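Local coordinates for protein DNA polymerase (Bacillus phage phi29, PDB 2PY5) that copies the phage genome by protein-primed, strand-displacing DNA synthesis with high processivity and proofreads it with a 3'-5' exonuclease, at residues Glu33-Tyr38 with Ile173-Leu178; His284-Arg289 with Val331-Met336; Phe292-Gly297 with Tyr315-Gly320; Ile501-Met506 with Ile524-Lys529. The protein carries 2 engineered substitutions. All coordinates share one frame; numbering follows the deposited sequence.

Contact 1: Glu33-Tyr38 with Ile173-Leu178; sequences EDHSEY and IAEALL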
# COMPACT_ATOMS: atom_id res chain seq x y z
N GLU F 33 25.95 -5.69 4.51
CA GLU F 33 26.86 -5.14 5.52
C GLU F 33 28.19 -4.71 4.94
O GLU F 33 28.82 -3.80 5.47
CB GLU F 33 27.08 -6.15 6.65
CG GLU F 33 25.80 -6.56 7.37
CD GLU F 33 26.06 -7.55 8.49
OE1 GLU F 33 26.49 -8.69 8.19
OE2 GLU F 33 25.82 -7.19 9.67
N ASP F 34 28.63 -5.36 3.86
CA ASP F 34 29.90 -5.07 3.21
C ASP F 34 29.70 -5.00 1.71
O ASP F 34 29.84 -6.00 0.99
CB ASP F 34 30.94 -6.15 3.55
CG ASP F 34 32.26 -5.96 2.82
OD1 ASP F 34 32.51 -4.85 2.27
OD2 ASP F 34 33.06 -6.92 2.78
N HIS F 35 29.38 -3.80 1.24
CA HIS F 35 28.99 -3.61 -0.16
C HIS F 35 30.15 -3.89 -1.12
O HIS F 35 29.97 -3.85 -2.33
CB HIS F 35 28.37 -2.21 -0.40
CG HIS F 35 27.21 -1.88 0.49
ND1 HIS F 35 26.81 -0.59 0.74
CD2 HIS F 35 26.38 -2.67 1.21
CE1 HIS F 35 25.78 -0.60 1.57
NE2 HIS F 35 25.50 -1.85 1.87
N SER F 36 31.33 -4.20 -0.59
CA SER F 36 32.48 -4.61 -1.40
C SER F 36 32.44 -6.10 -1.80
O SER F 36 33.11 -6.50 -2.75
CB SER F 36 33.81 -4.30 -0.68
OG SER F 36 34.17 -5.32 0.25
N GLU F 37 31.66 -6.91 -1.08
CA GLU F 37 31.50 -8.33 -1.40
C GLU F 37 30.27 -8.50 -2.29
O GLU F 37 29.12 -8.39 -1.83
CB GLU F 37 31.31 -9.17 -0.14
CG GLU F 37 31.21 -10.66 -0.44
CD GLU F 37 30.58 -11.47 0.67
OE1 GLU F 37 30.64 -11.04 1.85
OE2 GLU F 37 30.04 -12.55 0.36
N TYR F 38 30.52 -8.76 -3.57
CA TYR F 38 29.44 -8.86 -4.52
C TYR F 38 29.86 -9.70 -5.72
O TYR F 38 31.04 -9.89 -5.97
CB TYR F 38 28.98 -7.46 -4.96
CG TYR F 38 29.82 -6.85 -6.05
CD1 TYR F 38 29.42 -6.95 -7.37
CD2 TYR F 38 31.01 -6.22 -5.77
CE1 TYR F 38 30.16 -6.43 -8.38
CE2 TYR F 38 31.78 -5.69 -6.78
CZ TYR F 38 31.34 -5.80 -8.09
OH TYR F 38 32.09 -5.28 -9.12
N ILE F 173 19.40 -1.13 -2.96
CA ILE F 173 18.65 -1.89 -1.96
C ILE F 173 19.56 -2.27 -0.76
O ILE F 173 19.13 -2.18 0.38
CB ILE F 173 17.93 -3.10 -2.57
CG1 ILE F 173 16.84 -2.63 -3.56
CG2 ILE F 173 17.33 -3.97 -1.48
CD1 ILE F 173 15.76 -1.68 -2.95
N ALA F 174 20.81 -2.65 -1.02
CA ALA F 174 21.75 -2.89 0.09
C ALA F 174 21.91 -1.67 0.98
O ALA F 174 21.90 -1.79 2.21
CB ALA F 174 23.12 -3.33 -0.44
N GLU F 175 22.10 -0.50 0.38
CA GLU F 175 22.31 0.73 1.14
C GLU F 175 21.07 1.09 1.96
O GLU F 175 21.17 1.49 3.12
CB GLU F 175 22.70 1.88 0.22
CG GLU F 175 24.12 1.72 -0.38
CD GLU F 175 24.49 2.79 -1.40
OE1 GLU F 175 23.59 3.50 -1.90
OE2 GLU F 175 25.70 2.93 -1.70
N ALA F 176 19.90 0.98 1.33
CA ALA F 176 18.65 1.35 1.99
C ALA F 176 18.33 0.38 3.12
O ALA F 176 17.95 0.81 4.21
CB ALA F 176 17.49 1.41 0.98
N LEU F 177 18.49 -0.92 2.88
CA LEU F 177 18.23 -1.91 3.93
C LEU F 177 19.18 -1.76 5.10
O LEU F 177 18.77 -1.88 6.25
CB LEU F 177 18.29 -3.33 3.40
CG LEU F 177 17.14 -3.74 2.51
CD1 LEU F 177 17.42 -5.11 1.94
CD2 LEU F 177 15.82 -3.76 3.30
N LEU F 178 20.45 -1.49 4.82
CA LEU F 178 21.41 -1.32 5.92
C LEU F 178 21.02 -0.13 6.82
O LEU F 178 21.06 -0.24 8.06
CB LEU F 178 22.84 -1.17 5.39
CG LEU F 178 23.90 -1.12 6.49
CD1 LEU F 178 23.85 -2.37 7.34
CD2 LEU F 178 25.27 -0.94 5.88

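Contact 2: His284-Arg289 with Val331-Met336; sequences HIQHIR and VDLELM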
# COMPACT_ATOMS: atom_id res chain seq x y z
N HIS F 284 -19.56 2.32 18.88
CA HIS F 284 -20.19 1.06 18.55
C HIS F 284 -20.14 0.77 17.06
O HIS F 284 -19.90 1.65 16.26
CB HIS F 284 -21.64 0.97 19.07
CG HIS F 284 -22.66 1.78 18.31
ND1 HIS F 284 -22.85 3.12 18.51
CD2 HIS F 284 -23.60 1.39 17.41
CE1 HIS F 284 -23.82 3.55 17.72
NE2 HIS F 284 -24.30 2.52 17.04
N ILE F 285 -20.38 -0.50 16.75
CA ILE F 285 -20.60 -0.98 15.38
C ILE F 285 -22.01 -1.54 15.39
O ILE F 285 -22.35 -2.35 16.24
CB ILE F 285 -19.54 -2.03 14.97
CG1 ILE F 285 -18.17 -1.38 14.80
CG2 ILE F 285 -19.95 -2.74 13.63
CD1 ILE F 285 -17.00 -2.36 14.67
N GLN F 286 -22.82 -1.08 14.44
CA GLN F 286 -24.25 -1.45 14.33
C GLN F 286 -24.44 -2.26 13.06
O GLN F 286 -24.06 -1.80 11.98
CB GLN F 286 -25.11 -0.19 14.29
CG GLN F 286 -26.62 -0.43 14.17
CD GLN F 286 -27.23 -0.99 15.45
OE1 GLN F 286 -27.26 -0.32 16.50
NE2 GLN F 286 -27.76 -2.21 15.37
N HIS F 287 -25.01 -3.45 13.18
CA HIS F 287 -25.52 -4.21 12.04
C HIS F 287 -26.92 -3.70 11.77
O HIS F 287 -27.81 -3.77 12.64
CB HIS F 287 -25.53 -5.71 12.35
CG HIS F 287 -25.94 -6.58 11.19
ND1 HIS F 287 -26.26 -7.92 11.35
CD2 HIS F 287 -26.08 -6.32 9.86
CE1 HIS F 287 -26.57 -8.44 10.18
NE2 HIS F 287 -26.46 -7.50 9.26
N ILE F 288 -27.14 -3.21 10.54
CA ILE F 288 -28.39 -2.57 10.13
C ILE F 288 -28.73 -3.09 8.75
O ILE F 288 -27.83 -3.27 7.93
CB ILE F 288 -28.26 -1.01 10.13
CG1 ILE F 288 -29.54 -0.33 9.63
CG2 ILE F 288 -27.04 -0.54 9.32
CD1 ILE F 288 -29.57 1.17 9.91
N ARG F 289 -30.02 -3.33 8.50
CA ARG F 289 -30.52 -3.61 7.17
C ARG F 289 -31.44 -2.46 6.83
O ARG F 289 -32.23 -2.04 7.67
CB ARG F 289 -31.27 -4.93 7.12
CG ARG F 289 -30.37 -6.16 7.17
CD ARG F 289 -31.14 -7.43 7.30
NE ARG F 289 -31.87 -7.76 6.07
CZ ARG F 289 -31.33 -8.36 5.00
NH1 ARG F 289 -30.05 -8.73 4.99
NH2 ARG F 289 -32.07 -8.62 3.95
N VAL F 331 -19.56 6.38 13.55
CA VAL F 331 -19.12 7.50 12.75
C VAL F 331 -19.76 7.37 11.34
O VAL F 331 -20.35 8.31 10.82
CB VAL F 331 -17.60 7.53 12.62
CG1 VAL F 331 -17.17 8.62 11.67
CG2 VAL F 331 -16.95 7.76 14.02
N ASP F 332 -19.61 6.20 10.74
CA ASP F 332 -20.19 5.96 9.41
C ASP F 332 -21.72 5.97 9.42
O ASP F 332 -22.36 6.47 8.48
CB ASP F 332 -19.70 4.62 8.84
CG ASP F 332 -18.22 4.62 8.55
OD1 ASP F 332 -17.78 5.41 7.69
OD2 ASP F 332 -17.48 3.81 9.14
N LEU F 333 -22.30 5.44 10.49
CA LEU F 333 -23.75 5.37 10.63
C LEU F 333 -24.34 6.79 10.74
O LEU F 333 -25.36 7.11 10.11
CB LEU F 333 -24.12 4.54 11.87
CG LEU F 333 -25.61 4.49 12.18
CD1 LEU F 333 -26.39 3.81 11.05
CD2 LEU F 333 -25.85 3.78 13.50
N GLU F 334 -23.72 7.67 11.53
CA GLU F 334 -24.24 9.02 11.62
C GLU F 334 -24.10 9.79 10.30
O GLU F 334 -24.98 10.57 9.93
CB GLU F 334 -23.62 9.76 12.79
CG GLU F 334 -24.04 9.16 14.15
CD GLU F 334 -25.58 9.11 14.42
OE1 GLU F 334 -26.37 9.94 13.90
OE2 GLU F 334 -25.99 8.22 15.19
N LEU F 335 -23.00 9.56 9.58
CA LEU F 335 -22.86 10.16 8.24
C LEU F 335 -24.01 9.69 7.34
O LEU F 335 -24.60 10.49 6.61
CB LEU F 335 -21.53 9.77 7.61
CG LEU F 335 -20.33 10.59 8.10
CD1 LEU F 335 -19.04 9.88 7.69
CD2 LEU F 335 -20.39 12.02 7.56
N MET F 336 -24.30 8.40 7.38
CA MET F 336 -25.32 7.82 6.50
C MET F 336 -26.69 8.42 6.83
O MET F 336 -27.46 8.79 5.94
CB MET F 336 -25.36 6.31 6.66
CG MET F 336 -26.26 5.63 5.65
SD MET F 336 -26.39 3.85 5.87
CE MET F 336 -27.24 3.70 7.43

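Contact 3: Phe292-Gly297 with Tyr315-Gly320; sequences FELKEG and YLKSSG. With EDO (1,2-ethanediol), chain J.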
# COMPACT_ATOMS: atom_id res chain seq x y z
N PHE F 292 -32.25 2.87 1.10
CA PHE F 292 -31.84 4.25 1.23
C PHE F 292 -31.95 5.05 -0.06
O PHE F 292 -31.97 4.49 -1.16
CB PHE F 292 -30.40 4.35 1.78
CG PHE F 292 -29.37 3.65 0.93
CD1 PHE F 292 -28.85 4.28 -0.20
CD2 PHE F 292 -28.91 2.38 1.27
CE1 PHE F 292 -27.88 3.65 -0.98
CE2 PHE F 292 -27.94 1.74 0.48
CZ PHE F 292 -27.43 2.38 -0.63
N GLU F 293 -32.09 6.36 0.10
CA GLU F 293 -32.09 7.29 -1.03
C GLU F 293 -31.34 8.54 -0.61
O GLU F 293 -31.64 9.14 0.42
CB GLU F 293 -33.52 7.64 -1.46
CG GLU F 293 -33.69 7.70 -2.98
CD GLU F 293 -33.93 6.34 -3.63
OE1 GLU F 293 -34.42 5.39 -2.96
OE2 GLU F 293 -33.63 6.22 -4.82
N LEU F 294 -30.34 8.93 -1.40
CA LEU F 294 -29.51 10.09 -1.08
C LEU F 294 -30.35 11.35 -1.02
O LEU F 294 -31.20 11.57 -1.89
CB LEU F 294 -28.44 10.25 -2.15
CG LEU F 294 -27.42 11.36 -1.98
CD1 LEU F 294 -26.54 11.09 -0.76
CD2 LEU F 294 -26.59 11.49 -3.25
N LYS F 295 -30.13 12.18 -0.00
CA LYS F 295 -30.81 13.48 0.11
C LYS F 295 -30.26 14.46 -0.91
O LYS F 295 -29.06 14.47 -1.20
CB LYS F 295 -30.65 14.04 1.52
CG LYS F 295 -31.41 13.30 2.56
CD LYS F 295 -31.15 13.89 3.91
CE LYS F 295 -31.75 13.04 4.99
NZ LYS F 295 -31.38 13.50 6.36
N GLU F 296 -31.12 15.30 -1.47
CA GLU F 296 -30.65 16.30 -2.42
C GLU F 296 -29.68 17.24 -1.68
O GLU F 296 -29.88 17.56 -0.50
CB GLU F 296 -31.82 17.08 -3.07
CG GLU F 296 -32.81 16.21 -3.93
CD GLU F 296 -32.21 15.63 -5.23
OE1 GLU F 296 -31.75 16.42 -6.08
OE2 GLU F 296 -32.21 14.37 -5.40
N GLY F 297 -28.59 17.58 -2.34
CA GLY F 297 -27.59 18.47 -1.74
C GLY F 297 -26.50 17.79 -0.93
O GLY F 297 -25.66 18.46 -0.35
N TYR F 315 -20.14 5.35 -5.24
CA TYR F 315 -20.98 5.60 -4.08
C TYR F 315 -22.41 5.78 -4.55
O TYR F 315 -22.67 6.43 -5.55
CB TYR F 315 -20.46 6.82 -3.29
CG TYR F 315 -19.21 6.45 -2.55
CD1 TYR F 315 -17.96 6.50 -3.17
CD2 TYR F 315 -19.28 5.98 -1.25
CE1 TYR F 315 -16.82 6.11 -2.49
CE2 TYR F 315 -18.16 5.60 -0.57
CZ TYR F 315 -16.93 5.67 -1.20
OH TYR F 315 -15.84 5.28 -0.48
N LEU F 316 -23.34 5.18 -3.81
CA LEU F 316 -24.68 4.94 -4.32
C LEU F 316 -25.63 6.05 -3.94
O LEU F 316 -25.61 6.54 -2.79
CB LEU F 316 -25.21 3.61 -3.78
CG LEU F 316 -24.38 2.37 -4.13
CD1 LEU F 316 -24.85 1.14 -3.37
CD2 LEU F 316 -24.40 2.14 -5.62
N LYS F 317 -26.46 6.43 -4.90
CA LYS F 317 -27.57 7.34 -4.69
C LYS F 317 -28.76 6.60 -4.09
O LYS F 317 -29.53 7.17 -3.34
CB LYS F 317 -27.97 7.97 -6.02
CG LYS F 317 -28.91 9.16 -5.92
CD LYS F 317 -29.24 9.70 -7.32
CE LYS F 317 -29.48 11.21 -7.33
NZ LYS F 317 -29.51 11.80 -8.71
N SER F 318 -28.89 5.31 -4.45
CA SER F 318 -30.05 4.51 -4.06
C SER F 318 -29.67 3.06 -3.84
O SER F 318 -28.78 2.53 -4.51
CB SER F 318 -31.08 4.57 -5.18
OG SER F 318 -32.25 3.86 -4.82
N SER F 319 -30.39 2.39 -2.94
CA SER F 319 -30.28 0.96 -2.77
C SER F 319 -30.96 0.19 -3.91
O SER F 319 -30.71 -1.00 -4.10
CB SER F 319 -30.84 0.55 -1.40
OG SER F 319 -32.13 1.10 -1.20
N GLY F 320 -31.82 0.86 -4.67
CA GLY F 320 -32.41 0.24 -5.85
C GLY F 320 -33.14 -1.06 -5.56
O GLY F 320 -33.06 -2.02 -6.33
C1 EDO J . -27.55 14.37 -5.14
O1 EDO J . -27.39 15.08 -3.90
C2 EDO J . -29.03 14.10 -5.40
O2 EDO J . -29.50 12.95 -4.67

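Contact 4: Ile501-Met506 with Ile524-Lys529; sequences IQDIYM and IKFSVK. With EDO (1,2-ethanediol), chain Y.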
# COMPACT_ATOMS: atom_id res chain seq x y z
N ILE F 501 -6.51 14.86 -14.98
CA ILE F 501 -5.35 15.67 -15.31
C ILE F 501 -5.57 17.09 -14.82
O ILE F 501 -6.72 17.54 -14.70
CB ILE F 501 -5.02 15.68 -16.83
CG1 ILE F 501 -6.20 16.17 -17.68
CG2 ILE F 501 -4.61 14.28 -17.29
CD1 ILE F 501 -5.96 16.17 -19.18
N GLN F 502 -4.47 17.77 -14.52
CA GLN F 502 -4.51 19.19 -14.17
C GLN F 502 -3.34 19.93 -14.78
O GLN F 502 -2.25 19.37 -14.91
CB GLN F 502 -4.42 19.37 -12.65
CG GLN F 502 -5.55 18.71 -11.86
CD GLN F 502 -5.31 18.71 -10.38
OE1 GLN F 502 -4.16 18.73 -9.93
NE2 GLN F 502 -6.39 18.63 -9.60
N ASP F 503 -3.58 21.19 -15.16
CA ASP F 503 -2.53 22.16 -15.52
C ASP F 503 -2.35 23.03 -14.26
O ASP F 503 -3.18 23.90 -13.97
CB ASP F 503 -2.96 23.06 -16.68
CG ASP F 503 -2.60 22.50 -18.06
OD1 ASP F 503 -1.89 21.49 -18.15
OD2 ASP F 503 -3.00 23.13 -19.06
N ILE F 504 -1.30 22.76 -13.51
CA ILE F 504 -1.12 23.36 -12.17
C ILE F 504 -0.22 24.60 -12.25
O ILE F 504 0.84 24.56 -12.86
CB ILE F 504 -0.52 22.33 -11.19
CG1 ILE F 504 -1.49 21.16 -11.00
CG2 ILE F 504 -0.17 22.98 -9.85
CD1 ILE F 504 -0.93 20.00 -10.13
N TYR F 505 -0.64 25.69 -11.60
CA TYR F 505 0.15 26.90 -11.50
C TYR F 505 1.42 26.66 -10.68
O TYR F 505 1.35 26.14 -9.57
CB TYR F 505 -0.67 27.98 -10.81
CG TYR F 505 -1.77 28.62 -11.64
CD1 TYR F 505 -3.10 28.52 -11.26
CD2 TYR F 505 -1.46 29.38 -12.77
CE1 TYR F 505 -4.11 29.12 -11.99
CE2 TYR F 505 -2.46 29.99 -13.51
CZ TYR F 505 -3.78 29.86 -13.11
OH TYR F 505 -4.77 30.48 -13.84
N MET F 506 2.56 27.00 -11.28
CA MET F 506 3.86 26.85 -10.64
C MET F 506 4.63 28.16 -10.74
O MET F 506 4.40 28.97 -11.63
CB MET F 506 4.68 25.76 -11.32
CG MET F 506 4.02 24.41 -11.39
SD MET F 506 3.79 23.60 -9.80
CE MET F 506 5.45 23.00 -9.44
N ILE F 524 3.42 26.26 -16.02
CA ILE F 524 2.38 25.28 -15.75
C ILE F 524 3.03 23.90 -15.61
O ILE F 524 3.87 23.53 -16.44
CB ILE F 524 1.33 25.25 -16.89
CG1 ILE F 524 0.49 26.53 -16.89
CG2 ILE F 524 0.44 24.01 -16.80
CD1 ILE F 524 -0.30 26.77 -15.60
N LYS F 525 2.64 23.16 -14.58
CA LYS F 525 3.01 21.75 -14.44
C LYS F 525 1.82 20.93 -14.92
O LYS F 525 0.74 21.02 -14.35
CB LYS F 525 3.31 21.38 -12.99
CG LYS F 525 3.56 19.88 -12.78
CD LYS F 525 4.06 19.57 -11.37
CE LYS F 525 2.97 19.68 -10.34
NZ LYS F 525 3.29 18.83 -9.14
N PHE F 526 2.03 20.14 -15.97
CA PHE F 526 0.99 19.23 -16.45
C PHE F 526 1.06 17.94 -15.67
O PHE F 526 2.05 17.21 -15.77
CB PHE F 526 1.15 18.98 -17.96
CG PHE F 526 0.18 17.97 -18.51
CD1 PHE F 526 -1.18 18.22 -18.46
CD2 PHE F 526 0.63 16.78 -19.07
CE1 PHE F 526 -2.09 17.29 -18.97
CE2 PHE F 526 -0.28 15.86 -19.57
CZ PHE F 526 -1.63 16.12 -19.52
N SER F 527 0.01 17.65 -14.90
CA SER F 527 -0.04 16.52 -13.99
C SER F 527 -1.09 15.49 -14.42
O SER F 527 -2.24 15.83 -14.67
CB SER F 527 -0.34 17.00 -12.57
OG SER F 527 -0.45 15.93 -11.65
N VAL F 528 -0.69 14.22 -14.46
CA VAL F 528 -1.56 13.13 -14.87
C VAL F 528 -1.71 12.09 -13.74
O VAL F 528 -0.70 11.60 -13.21
CB VAL F 528 -0.97 12.42 -16.09
CG1 VAL F 528 -1.96 11.36 -16.61
CG2 VAL F 528 -0.63 13.42 -17.20
N LYS F 529 -2.96 11.78 -13.38
CA LYS F 529 -3.29 10.74 -12.39
C LYS F 529 -4.30 9.78 -12.99
O LYS F 529 -5.38 10.18 -13.45
CB LYS F 529 -3.88 11.38 -11.13
CG LYS F 529 -2.95 12.32 -10.45
CD LYS F 529 -1.77 11.60 -9.82
CE LYS F 529 -0.75 12.58 -9.33
NZ LYS F 529 -1.31 13.47 -8.28
C1 EDO Y . 1.02 19.50 -6.39
O1 EDO Y . 1.60 20.20 -7.49
C2 EDO Y . 0.28 18.25 -6.88
O2 EDO Y . 1.14 17.41 -7.68
O HOH W 1 -2.14 16.37 -9.79

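Contact 1: Glu33-Tyr38 with Ile173-Leu178
The imidazole of H35 reaches across to the helix and rests on A174, E175 and L178. Its first torsion puts CG beside the backbone N and anti to the carbonyl carbon (chi1 -55°), which sends the ring toward the helix. CE1 lies 3.5 Å from CG of E175, and ND1 is close to the same methylene. NE2 sits 3.6 Å from CB of A174 and equally near the carbonyl O of A174. That oxygen accepts the helical bond from L178 N, and H35 NE2 makes a weak hydrogen bond to I32 O. The ring meets its partners obliquely. The carboxylate of E175 is turned 48° from the imidazole plane, and E175 OE2 stays 4.4 Å from H35 ND1. The two are not in contact, and any attraction depends on the unseen charge of H35.

The contact lies in the exonuclease domain. It joins the loop between strands 24-31 and 38-41 to helix 160-182, near the edge of the mixed sheet. D34 to E37 form a type I turn that presents H35. Within it D34 OD1 takes two donors from the same face of its carboxylate: S36 OG at 2.7 Å, and S36 N in an Asx turn. On the far side of the ring from E175, L178 offers CD2 to H35 NE2 at 4.1 Å. The other methyl of L178, CD1, approaches CA of E33 at 4.5 Å.

Contact 2: His284-Arg289 with Val331-Met336
Strand 284-289 runs over helix 331-336 at 54° between their directions, and the two axes come within 8.9 Å. L333 is the centre of the contact. Its CG lies anti to the backbone N (chi1 176°), and the two methyls part toward different residues of the strand. CD2 touches H284 NE2 and Q286 CB, each at 4.1 Å. CD1 meets CD1 of I288 at 4.3 Å. The same I288 CD1 also touches CE of M336 at 4.2 Å. The tip of I288 is thus shared by two helix residues one turn apart.

H284 approaches L333 obliquely with its NE2 corner. Its imidazole also stacks with the ring of Y275. Q286 gives only the base of its side chain to the helix. The chain bends at CG (chi2 71°) and carries the amide away from L333. NE2 of Q286 then donates to the carbonyl O of H287 at 3.1 Å, nearly straight at 175° but from above the carbonyl plane. NE2 also bonds G273 O, while OE1 accepts from Y275 N. The buried amide is therefore held at both ends. The contact to the helix is van der Waals, with the I288 pairs apolar.

This is a helix packed against a face of an antiparallel sheet in the polymerization region. Strand 283-294 lies between strands 324-329 and 340-356. Helix 330-339 follows directly on strand 324-329, and M336 also touches L326 and L328 of that strand and L342 of strand 340-356. V331 and D332 touch helix 427-447, and D332 forms a salt bridge with R438.

Contact 3: Phe292-Gly297 with Tyr315-Gly320
F292 is bound to S319 through backbone and ring. F292 N donates to S319 OG at 2.9 Å, and S319 N returns a bond to F292 O at 3.2 Å. The phenyl CG lies between the backbone N and the carbonyl carbon (chi1 59°), which brings a ring face under S319. S319 CB makes a CH-pi contact 3.8 Å from the F292 centroid. S319 N is over the same ring, nearer its rim, and CB of L316 meets the edge in plane.

E293 forms a single backbone bridge with S318. Its side chain bends at CG and places OE2 2.7 Å from S318 OG. The hydroxyl donates from above the carboxylate plane. S318 OG also accepts from G320 N, closing an ST turn.

L294 N donates to K317 O at 2.7 Å. L294 CB packs on K317 CG at 4.0 Å. Farther on, a 1,2-ethanediol, probably from the crystallisation liquor, lies among L294, E296, G297 and K317. Its hydrogen bond to E296 OE2 is weak. G297 has a positive phi of 89°, which suits glycine.

The 315-320 segment thus pairs briefly with the end of strand 283-294 before the chain enters strand 324-329. Strand 340-356 also flanks this end: E293 pairs with D341, and the F292 ring meets that of Y340.

Contact 4: Ile501-Met506 with Ile524-Lys529
I501-M506 and I524-K529 pair side by side as antiparallel strands of the branched sheet in the polymerization region. Strand 512-515 lies between them in sequence.

Four backbone hydrogen bonds join them. Q502 and S527 form one hydrogen-bonded pair, I504 and K525 the other. The bond from S527 N to Q502 O is 2.8 Å.

On the face that carries I501, D503, Y505, I524, F526 and V528, most contacts are apolar. CB of I501 lies 4.0 Å from CE1 of F526, and I501 lies alongside V528, CG2 to CG1. CD2 of the Y505 ring meets CD1 of I524. The I524 and D503 side chains cross at about a right angle, CG2 of I524 3.5 Å from CB of D503. On the other face, M506 CG is pressed on K525 CB at 3.5 Å, tighter than usual. M506 bends at chi2 and chi3 and crosses the lysine chain at a slant, its SD near K525 CB and CE.

The polar groups are spread over both faces. D503 turns OD1 to the edge of the F526 ring, 3.4 Å from CD1, with the two planes 73° apart. Its OD2 is in a salt bridge with R491. Y505 OH bonds E244. Q502 NE2 bonds Y494 OH, while Q502 OE1 accepts from a water that also bonds S527 OG. That water has a weak bond to NZ of K529, a residue that stabilises the primer terminus at the polymerization site. K525 bends at chi3, and its NZ donates to both oxygens of one 1,2-ethanediol: O1 at 2.7 Å and O2 at 3.0 Å.

Contact 1 belongs to the exonuclease region; the other three lie in the polymerization region. Contacts 2 and 3 share strand 283-294 and have centres about 16 Å apart. Contact 2 is buried, and is van der Waals packing of mostly apolar groups. Contact 3 is at the surface, where the strand runs out, and relies on backbone and hydroxyl bonds. Contact 1 is also a surface contact, but it is a loop histidine resting on a helix. Contact 4 is partly buried and is the only one of regular strand pairing, with apolar and polar groups mixed. Contacts 1 and 2 lie on opposite sides of the chain's centre, about 50 Å apart between centres.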